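PDB 3H4L: DNA mismatch repair protein PMS1 from Saccharomyces cerevisiae, which acts in DNA mismatch repair and binds adenine nucleotide together with magnesium through its N-terminal GHKL-type ATPase region. Local coordinates for residues 174-179 against 282-287; 181-186 against 218-223; 234-239 against 351-356. All blocks are in the same frame, centred on the assembly; numbering follows the deposited sequence.

Contact 1 of 3, residues 174-179 against 282-287; sequences CLTVIQ and RQFIYV
Phe284 meets the backbone of Thr176 and Gln179 where helix 167-184 passes over strand 283-287. This strand lies at one margin of the four-stranded sheet in the part of the chain that includes the S5-type family region. The helix leads directly into the two strands 189-195 and 200-206 at the far end of the eight-stranded ATPase sheet, so the contact joins the two halves of a MutL-type N-terminal fragment. The segment axes approach to 10.2 Å and make an angle of 44°, a separation bridged here mainly by the Phe284 ring.

The main packing is aromatic against helix backbone. With CG anti to the carbonyl carbon (chi1 -58°), the rim of the Phe284 ring is directed at the helix backbone: Phe284 CE2 is 3.5 Å from Thr176 O, which lies near the ring plane, where the positive rim of the ring can face the carbonyl oxygen. Apolar contacts widen this touch. Thr176 CG2 comes within 4.2 Å of Phe284 CZ, and the same CZ lies 4.3 Å from Gln179 CB. Phe317 of the neighbouring strand 316-321 meets the Phe284 ring, their planes only about 10° apart, while Phe221 of helix 213-221 touches both Phe284 and Gln179. His78 of the second subunit packs against Gln179, bringing the dimer partner up to this part of the helix.

Two hydroxyls are satisfied by helix carbonyls. Thr176 OG1 is hydrogen-bonded to Thr172 O, one turn back, while its methyl lies near Phe284 CZ. Tyr286 extends its ring toward the helix and hydrogen-bonds Gly180 O through its hydroxyl; the preceding carbonyl is more distant, Gln179 O lying 4.5 Å from Tyr286 OH.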
loop_
_atom_site.group_PDB
_atom_site.type_symbol
_atom_site.label_atom_id
_atom_site.label_comp_id
_atom_site.label_asym_id
_atom_site.label_seq_id
_atom_site.Cartn_x
_atom_site.Cartn_y
_atom_site.Cartn_z
ATOM N N CYS B 174 -4.794 -6.827 -10.307
ATOM C CA CYS B 174 -4.030 -7.800 -9.565
ATOM C C CYS B 174 -4.419 -7.813 -8.083
ATOM O O CYS B 174 -4.334 -8.842 -7.417
ATOM C CB CYS B 174 -2.554 -7.472 -9.720
ATOM S SG CYS B 174 -1.479 -8.555 -8.812
ATOM N N LEU B 175 -4.848 -6.665 -7.566
ATOM C CA LEU B 175 -5.250 -6.559 -6.164
ATOM C C LEU B 175 -6.566 -7.285 -5.955
ATOM O O LEU B 175 -6.771 -7.984 -4.954
ATOM C CB LEU B 175 -5.413 -5.095 -5.762
ATOM C CG LEU B 175 -5.508 -4.831 -4.255
ATOM C CD1 LEU B 175 -4.307 -5.415 -3.545
ATOM C CD2 LEU B 175 -5.588 -3.340 -4.014
ATOM N N THR B 176 -7.462 -7.113 -6.915
ATOM C CA THR B 176 -8.764 -7.763 -6.866
ATOM C C THR B 176 -8.570 -9.261 -6.685
ATOM O O THR B 176 -9.220 -9.885 -5.853
ATOM C CB THR B 176 -9.526 -7.526 -8.154
ATOM O OG1 THR B 176 -9.692 -6.120 -8.344
ATOM C CG2 THR B 176 -10.884 -8.187 -8.092
ATOM N N VAL B 177 -7.665 -9.825 -7.472
ATOM C CA VAL B 177 -7.373 -11.241 -7.404
ATOM C C VAL B 177 -6.748 -11.618 -6.067
ATOM O O VAL B 177 -6.983 -12.713 -5.557
ATOM C CB VAL B 177 -6.424 -11.648 -8.532
ATOM C CG1 VAL B 177 -5.774 -12.995 -8.224
ATOM C CG2 VAL B 177 -7.190 -11.706 -9.829
ATOM N N ILE B 178 -5.941 -10.731 -5.497
ATOM C CA ILE B 178 -5.336 -11.061 -4.218
ATOM C C ILE B 178 -6.437 -11.039 -3.152
ATOM O O ILE B 178 -6.441 -11.868 -2.231
ATOM C CB ILE B 178 -4.177 -10.085 -3.860
ATOM C CG1 ILE B 178 -2.938 -10.426 -4.692
ATOM C CG2 ILE B 178 -3.826 -10.197 -2.387
ATOM C CD1 ILE B 178 -1.774 -9.457 -4.518
ATOM N N GLN B 179 -7.387 -10.114 -3.290
ATOM C CA GLN B 179 -8.494 -10.033 -2.339
ATOM C C GLN B 179 -9.290 -11.338 -2.382
ATOM O O GLN B 179 -9.718 -11.851 -1.334
ATOM C CB GLN B 179 -9.399 -8.842 -2.668
ATOM C CG GLN B 179 -8.694 -7.491 -2.536
ATOM C CD GLN B 179 -9.509 -6.338 -3.085
ATOM O OE1 GLN B 179 -10.027 -6.406 -4.195
ATOM N NE2 GLN B 179 -9.615 -5.264 -2.314
ATOM N N ARG B 282 -17.661 -6.267 -7.498
ATOM C CA ARG B 282 -17.278 -6.981 -6.290
ATOM C C ARG B 282 -17.979 -8.332 -6.164
ATOM O O ARG B 282 -18.778 -8.545 -5.247
ATOM C CB ARG B 282 -17.578 -6.110 -5.065
ATOM C CG ARG B 282 -16.930 -6.591 -3.772
ATOM C CD ARG B 282 -17.090 -5.575 -2.637
ATOM N NE ARG B 282 -16.482 -4.285 -2.962
ATOM C CZ ARG B 282 -16.314 -3.287 -2.096
ATOM N NH1 ARG B 282 -16.703 -3.412 -0.830
ATOM N NH2 ARG B 282 -15.751 -2.159 -2.501
ATOM N N GLN B 283 -17.666 -9.249 -7.079
ATOM C CA GLN B 283 -18.280 -10.574 -7.060
ATOM C C GLN B 283 -17.237 -11.711 -7.040
ATOM O O GLN B 283 -16.451 -11.862 -7.974
ATOM C CB GLN B 283 -19.217 -10.718 -8.270
ATOM C CG GLN B 283 -20.099 -9.486 -8.524
ATOM C CD GLN B 283 -21.235 -9.749 -9.507
ATOM O OE1 GLN B 283 -21.031 -10.310 -10.583
ATOM N NE2 GLN B 283 -22.440 -9.330 -9.138
ATOM N N PHE B 284 -17.246 -12.502 -5.965
ATOM C CA PHE B 284 -16.314 -13.625 -5.801
ATOM C C PHE B 284 -17.060 -14.939 -5.572
ATOM O O PHE B 284 -17.962 -15.015 -4.729
ATOM C CB PHE B 284 -15.385 -13.407 -4.598
ATOM C CG PHE B 284 -14.567 -12.158 -4.675
ATOM C CD1 PHE B 284 -15.107 -10.937 -4.317
ATOM C CD2 PHE B 284 -13.242 -12.203 -5.104
ATOM C CE1 PHE B 284 -14.341 -9.773 -4.383
ATOM C CE2 PHE B 284 -12.470 -11.042 -5.173
ATOM C CZ PHE B 284 -13.023 -9.827 -4.811
ATOM N N ILE B 285 -16.666 -15.978 -6.301
ATOM C CA ILE B 285 -17.290 -17.296 -6.170
ATOM C C ILE B 285 -16.217 -18.352 -6.001
ATOM O O ILE B 285 -15.217 -18.367 -6.727
ATOM C CB ILE B 285 -18.070 -17.676 -7.413
ATOM C CG1 ILE B 285 -17.110 -17.599 -8.600
ATOM C CG2 ILE B 285 -19.279 -16.780 -7.567
ATOM C CD1 ILE B 285 -17.716 -17.767 -9.919
ATOM N N TYR B 286 -16.439 -19.253 -5.060
ATOM C CA TYR B 286 -15.476 -20.301 -4.812
ATOM C C TYR B 286 -16.095 -21.691 -4.781
ATOM O O TYR B 286 -17.217 -21.883 -4.313
ATOM C CB TYR B 286 -14.774 -20.067 -3.480
ATOM C CG TYR B 286 -14.287 -18.663 -3.242
ATOM C CD1 TYR B 286 -15.164 -17.660 -2.839
ATOM C CD2 TYR B 286 -12.930 -18.357 -3.338
ATOM C CE1 TYR B 286 -14.697 -16.394 -2.520
ATOM C CE2 TYR B 286 -12.456 -17.097 -3.026
ATOM C CZ TYR B 286 -13.340 -16.120 -2.606
ATOM O OH TYR B 286 -12.858 -14.899 -2.196
ATOM N N VAL B 287 -15.343 -22.657 -5.292
ATOM C CA VAL B 287 -15.762 -24.048 -5.289
ATOM C C VAL B 287 -14.629 -24.756 -4.563
ATOM O O VAL B 287 -13.506 -24.852 -5.066
ATOM C CB VAL B 287 -15.924 -24.600 -6.714
ATOM C CG1 VAL B 287 -16.297 -26.080 -6.662
ATOM C CG2 VAL B 287 -16.998 -23.814 -7.441
#

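Contact 2 of 3, residues 181-186 against 218-223; sequences YAIINA and SSVFGA
Ile183 and Val220 face each other near the C-terminal ends of helix 167-184 and helix 213-221, their CA atoms 7.5 Å apart, in a small hydrophobic helix-helix contact.

All interactions across it are apolar. Ile183 has CG1 anti to its carbonyl carbon (chi1 -64°) and an extended chain beyond, which carries CD1 to the Phe221 ring. There the methyl abuts the ring edge, near its plane, with Ile183 CD1 3.5 Å from Phe221 CE2; the two side chains cross at about a right angle. Val220 supplies both methyls: its CG1 is 4.2 Å from Ile183 CD1, and its CG2 is 4.3 Å from Ala182 CB. The same Val220 CG1 also sits above one face of Phe221, toward the rim, so the ring meets Val220 over a face and Ile183 at its edge.

Hydrogen bonds serve each segment separately. Tyr181 O accepts twice from Asn185, from its N at 3.1 Å and its ND2 at 2.6 Å, the amide returning to the last turn as the chain leaves the helix in an inverse gamma turn. In the other segment Gly222 is the first residue to leave helical backbone angles, with positive phi, and Val220 O is hydrogen-bonded to His78 ND1 of the second subunit.

The direct contact thus rests on apolar packing alone, backed by Tyr286 and Phe317 of the four-stranded sheet.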
loop_
_atom_site.group_PDB
_atom_site.type_symbol
_atom_site.label_atom_id
_atom_site.label_comp_id
_atom_site.label_asym_id
_atom_site.label_seq_id
_atom_site.Cartn_x
_atom_site.Cartn_y
_atom_site.Cartn_z
ATOM N N TYR B 181 -8.250 -14.439 -3.051
ATOM C CA TYR B 181 -7.564 -15.503 -2.341
ATOM C C TYR B 181 -7.632 -15.295 -0.828
ATOM O O TYR B 181 -7.768 -16.246 -0.059
ATOM C CB TYR B 181 -6.099 -15.551 -2.771
ATOM C CG TYR B 181 -5.813 -16.247 -4.089
ATOM C CD1 TYR B 181 -5.826 -17.638 -4.180
ATOM C CD2 TYR B 181 -5.458 -15.510 -5.229
ATOM C CE1 TYR B 181 -5.487 -18.279 -5.358
ATOM C CE2 TYR B 181 -5.119 -16.140 -6.409
ATOM C CZ TYR B 181 -5.131 -17.528 -6.471
ATOM O OH TYR B 181 -4.772 -18.170 -7.645
ATOM N N ALA B 182 -7.539 -14.040 -0.403
ATOM C CA ALA B 182 -7.544 -13.717 1.020
ATOM C C ALA B 182 -8.893 -13.868 1.703
ATOM O O ALA B 182 -8.960 -14.200 2.888
ATOM C CB ALA B 182 -7.025 -12.300 1.229
ATOM N N ILE B 183 -9.972 -13.614 0.979
ATOM C CA ILE B 183 -11.271 -13.732 1.605
ATOM C C ILE B 183 -11.681 -15.180 1.873
ATOM O O ILE B 183 -12.307 -15.471 2.891
ATOM C CB ILE B 183 -12.344 -13.036 0.771
ATOM C CG1 ILE B 183 -12.049 -11.538 0.728
ATOM C CG2 ILE B 183 -13.720 -13.291 1.368
ATOM C CD1 ILE B 183 -13.007 -10.755 -0.120
ATOM N N ILE B 184 -11.313 -16.095 0.984
ATOM C CA ILE B 184 -11.694 -17.485 1.173
ATOM C C ILE B 184 -10.704 -18.293 2.001
ATOM O O ILE B 184 -11.085 -19.258 2.656
ATOM C CB ILE B 184 -11.877 -18.198 -0.173
ATOM C CG1 ILE B 184 -12.560 -19.556 0.038
ATOM C CG2 ILE B 184 -10.529 -18.405 -0.835
ATOM C CD1 ILE B 184 -14.007 -19.469 0.523
ATOM N N ASN B 185 -9.437 -17.906 1.981
ATOM C CA ASN B 185 -8.427 -18.643 2.731
ATOM C C ASN B 185 -8.203 -18.164 4.163
ATOM O O ASN B 185 -7.193 -17.533 4.486
ATOM C CB ASN B 185 -7.117 -18.653 1.954
ATOM C CG ASN B 185 -7.213 -19.475 0.688
ATOM O OD1 ASN B 185 -7.303 -20.701 0.738
ATOM N ND2 ASN B 185 -7.211 -18.804 -0.456
ATOM N N ALA B 186 -9.169 -18.507 5.008
ATOM C CA ALA B 186 -9.174 -18.175 6.424
ATOM C C ALA B 186 -7.958 -18.732 7.167
ATOM O O ALA B 186 -7.387 -18.069 8.029
ATOM C CB ALA B 186 -10.446 -18.718 7.048
ATOM N N SER B 218 -14.173 -7.835 6.117
ATOM C CA SER B 218 -14.086 -6.577 6.850
ATOM C C SER B 218 -12.690 -5.956 6.818
ATOM O O SER B 218 -12.547 -4.727 6.855
ATOM C CB SER B 218 -14.540 -6.774 8.298
ATOM O OG SER B 218 -15.956 -6.726 8.379
ATOM N N SER B 219 -11.669 -6.804 6.758
ATOM C CA SER B 219 -10.292 -6.335 6.698
ATOM C C SER B 219 -10.008 -5.865 5.278
ATOM O O SER B 219 -9.476 -4.778 5.055
ATOM C CB SER B 219 -9.324 -7.466 7.044
ATOM O OG SER B 219 -9.628 -8.016 8.307
ATOM N N VAL B 220 -10.389 -6.698 4.321
ATOM C CA VAL B 220 -10.155 -6.433 2.914
ATOM C C VAL B 220 -11.026 -5.341 2.297
ATOM O O VAL B 220 -10.658 -4.775 1.273
ATOM C CB VAL B 220 -10.293 -7.769 2.110
ATOM C CG1 VAL B 220 -10.437 -7.505 0.623
ATOM C CG2 VAL B 220 -9.075 -8.652 2.375
ATOM N N PHE B 221 -12.161 -5.025 2.909
ATOM C CA PHE B 221 -13.037 -4.002 2.341
ATOM C C PHE B 221 -13.566 -2.984 3.341
ATOM O O PHE B 221 -14.573 -2.322 3.083
ATOM C CB PHE B 221 -14.217 -4.663 1.639
ATOM C CG PHE B 221 -13.857 -5.348 0.353
ATOM C CD1 PHE B 221 -13.566 -4.607 -0.786
ATOM C CD2 PHE B 221 -13.837 -6.738 0.271
ATOM C CE1 PHE B 221 -13.268 -5.240 -1.985
ATOM C CE2 PHE B 221 -13.538 -7.377 -0.925
ATOM C CZ PHE B 221 -13.254 -6.628 -2.054
ATOM N N GLY B 222 -12.883 -2.863 4.477
ATOM C CA GLY B 222 -13.289 -1.917 5.499
ATOM C C GLY B 222 -14.675 -2.197 6.040
ATOM O O GLY B 222 -15.300 -3.199 5.677
ATOM N N ALA B 223 -15.153 -1.297 6.901
ATOM C CA ALA B 223 -16.469 -1.405 7.528
ATOM C C ALA B 223 -17.615 -1.371 6.520
ATOM O O ALA B 223 -18.712 -1.865 6.794
ATOM C CB ALA B 223 -16.645 -0.294 8.547
#

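Contact 3 of 3, residues 234-239 against 351-356; sequences LVLDLN and KTTLSD
Thr353 of the long C-terminal helix 343-362 packs against both Leu234 and Leu236 of strand 229-237, the outermost strand of the four-stranded sheet opposite 283-287. The helix thus lies on the edge region of this sheet, in what is probably the S5-type part of the MutL-like fragment, running roughly antiparallel to the strand at 149° with their segment axes 9.7 Å apart.

In the first shell, Leu234 and Thr353 meet tip to tip, Leu234 CD1 lying 3.4 Å from Thr353 CG2. Leu236 crosses Thr353 obliquely: its CD2 is 3.5 Å from Thr353 OG1 and 3.7 Å from Thr353 CG2. The threonine methyl thus lies against both leucines. It gets there because CG2 is anti to the backbone N, which puts OG1 beside that N (chi1 -70°). The hydroxyl is satisfied within the helix by Ile349 O, one turn earlier, although it also lies against Leu236 CD2.

Further out, backbone bonds to Val264 and Ile262 tie Leu234 and Leu236 to strand 261-269, while Ile349 and Phe350 pack on Leu236 from the helix. Lys351 and Ser355 touch Val304 of helix 295-306, placing a second helix alongside.

At the end of the strand, Asp237 makes an Asx turn. Asn239 OD1 is bound to Tyr260 N, and Asp237 OD1 takes both Asn239 N and Asn239 ND2 at 3.2 Å, from the same face of the carboxylate.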
loop_
_atom_site.group_PDB
_atom_site.type_symbol
_atom_site.label_atom_id
_atom_site.label_comp_id
_atom_site.label_asym_id
_atom_site.label_seq_id
_atom_site.Cartn_x
_atom_site.Cartn_y
_atom_site.Cartn_z
ATOM N N LEU B 234 -26.916 -22.112 2.316
ATOM C CA LEU B 234 -27.805 -22.954 1.521
ATOM C C LEU B 234 -27.323 -24.385 1.286
ATOM O O LEU B 234 -26.120 -24.671 1.317
ATOM C CB LEU B 234 -28.057 -22.294 0.164
ATOM C CG LEU B 234 -28.650 -20.888 0.198
ATOM C CD1 LEU B 234 -28.844 -20.388 -1.222
ATOM C CD2 LEU B 234 -29.970 -20.906 0.950
ATOM N N VAL B 235 -28.279 -25.279 1.047
ATOM C CA VAL B 235 -27.972 -26.676 0.770
ATOM C C VAL B 235 -28.812 -27.158 -0.413
ATOM O O VAL B 235 -29.995 -27.476 -0.256
ATOM C CB VAL B 235 -28.264 -27.588 1.986
ATOM C CG1 VAL B 235 -27.925 -29.035 1.644
ATOM C CG2 VAL B 235 -27.448 -27.145 3.179
ATOM N N LEU B 236 -28.197 -27.203 -1.593
ATOM C CA LEU B 236 -28.875 -27.658 -2.804
ATOM C C LEU B 236 -28.801 -29.183 -2.892
ATOM O O LEU B 236 -27.753 -29.742 -3.213
ATOM C CB LEU B 236 -28.206 -27.060 -4.040
ATOM C CG LEU B 236 -27.879 -25.570 -3.974
ATOM C CD1 LEU B 236 -27.084 -25.160 -5.207
ATOM C CD2 LEU B 236 -29.169 -24.776 -3.859
ATOM N N ASP B 237 -29.904 -29.859 -2.596
ATOM C CA ASP B 237 -29.918 -31.314 -2.676
ATOM C C ASP B 237 -30.039 -31.676 -4.150
ATOM O O ASP B 237 -31.064 -31.411 -4.779
ATOM C CB ASP B 237 -31.107 -31.880 -1.902
ATOM C CG ASP B 237 -31.074 -33.392 -1.816
ATOM O OD1 ASP B 237 -31.066 -34.047 -2.879
ATOM O OD2 ASP B 237 -31.053 -33.924 -0.685
ATOM N N LEU B 238 -28.999 -32.288 -4.702
ATOM C CA LEU B 238 -29.004 -32.639 -6.114
ATOM C C LEU B 238 -28.997 -34.147 -6.389
ATOM O O LEU B 238 -28.865 -34.569 -7.538
ATOM C CB LEU B 238 -27.797 -31.986 -6.787
ATOM C CG LEU B 238 -27.954 -31.528 -8.233
ATOM C CD1 LEU B 238 -28.918 -30.359 -8.304
ATOM C CD2 LEU B 238 -26.614 -31.105 -8.770
ATOM N N ASN B 239 -29.153 -34.950 -5.339
ATOM C CA ASN B 239 -29.148 -36.411 -5.455
ATOM C C ASN B 239 -30.066 -37.001 -6.535
ATOM O O ASN B 239 -29.677 -37.929 -7.247
ATOM C CB ASN B 239 -29.483 -37.038 -4.099
ATOM C CG ASN B 239 -28.395 -36.806 -3.064
ATOM O OD1 ASN B 239 -27.272 -37.284 -3.211
ATOM N ND2 ASN B 239 -28.723 -36.063 -2.013
ATOM N N LYS B 351 -30.990 -21.025 -8.671
ATOM C CA LYS B 351 -31.789 -19.867 -9.043
ATOM C C LYS B 351 -33.030 -19.724 -8.173
ATOM O O LYS B 351 -33.306 -18.641 -7.665
ATOM C CB LYS B 351 -32.195 -19.956 -10.515
ATOM C CG LYS B 351 -32.867 -18.697 -11.055
ATOM C CD LYS B 351 -33.406 -18.899 -12.477
ATOM C CE LYS B 351 -32.302 -19.298 -13.463
ATOM N NZ LYS B 351 -32.805 -19.490 -14.861
ATOM N N THR B 352 -33.769 -20.810 -7.985
ATOM C CA THR B 352 -34.976 -20.738 -7.170
ATOM C C THR B 352 -34.649 -20.701 -5.679
ATOM O O THR B 352 -35.344 -20.041 -4.910
ATOM C CB THR B 352 -35.937 -21.932 -7.453
ATOM O OG1 THR B 352 -35.473 -23.113 -6.780
ATOM C CG2 THR B 352 -36.011 -22.206 -8.954
ATOM N N THR B 353 -33.589 -21.406 -5.278
ATOM C CA THR B 353 -33.174 -21.454 -3.872
ATOM C C THR B 353 -32.721 -20.083 -3.380
ATOM O O THR B 353 -32.995 -19.699 -2.240
ATOM C CB THR B 353 -32.017 -22.458 -3.638
ATOM O OG1 THR B 353 -32.496 -23.801 -3.789
ATOM C CG2 THR B 353 -31.453 -22.294 -2.236
ATOM N N LEU B 354 -32.021 -19.353 -4.241
ATOM C CA LEU B 354 -31.553 -18.024 -3.886
ATOM C C LEU B 354 -32.757 -17.089 -3.902
ATOM O O LEU B 354 -33.010 -16.363 -2.941
ATOM C CB LEU B 354 -30.497 -17.538 -4.887
ATOM C CG LEU B 354 -29.946 -16.143 -4.585
ATOM C CD1 LEU B 354 -29.181 -16.186 -3.271
ATOM C CD2 LEU B 354 -29.048 -15.672 -5.714
ATOM N N SER B 355 -33.500 -17.126 -5.005
ATOM C CA SER B 355 -34.688 -16.298 -5.171
ATOM C C SER B 355 -35.559 -16.367 -3.920
ATOM O O SER B 355 -35.899 -15.343 -3.325
ATOM C CB SER B 355 -35.493 -16.774 -6.386
ATOM O OG SER B 355 -36.623 -15.944 -6.610
ATOM N N ASP B 356 -35.906 -17.584 -3.519
ATOM C CA ASP B 356 -36.733 -17.776 -2.341
ATOM C C ASP B 356 -35.999 -17.345 -1.069
ATOM O O ASP B 356 -36.626 -17.134 -0.032
ATOM C CB ASP B 356 -37.182 -19.240 -2.254
ATOM C CG ASP B 356 -36.631 -19.950 -1.040
ATOM O OD1 ASP B 356 -35.402 -19.878 -0.806
ATOM O OD2 ASP B 356 -37.431 -20.590 -0.325
#

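Helix 167-184 enters first and serves two contacts in succession: its 174-179 turns open contact 1, and its last turn opens contact 2. Contact 2 closes first, at helix 213-221, after strands 189-195 and 200-206; its loop lies wholly within the longer one that contact 1 closes at strand 283-287. Contact 3 follows contact 2 in series, opening at strand 229-237, inside the loop of contact 1, and closing beyond it at helix 343-362, so contacts 1 and 3 cross. Contact 1 ties helix 167-184 to the four-stranded sheet and contact 2 ties it to helix 213-221, both beside the second subunit; contact 3, centred about 23 Å from contact 1, fastens the C-terminal helix to the far edge of that sheet.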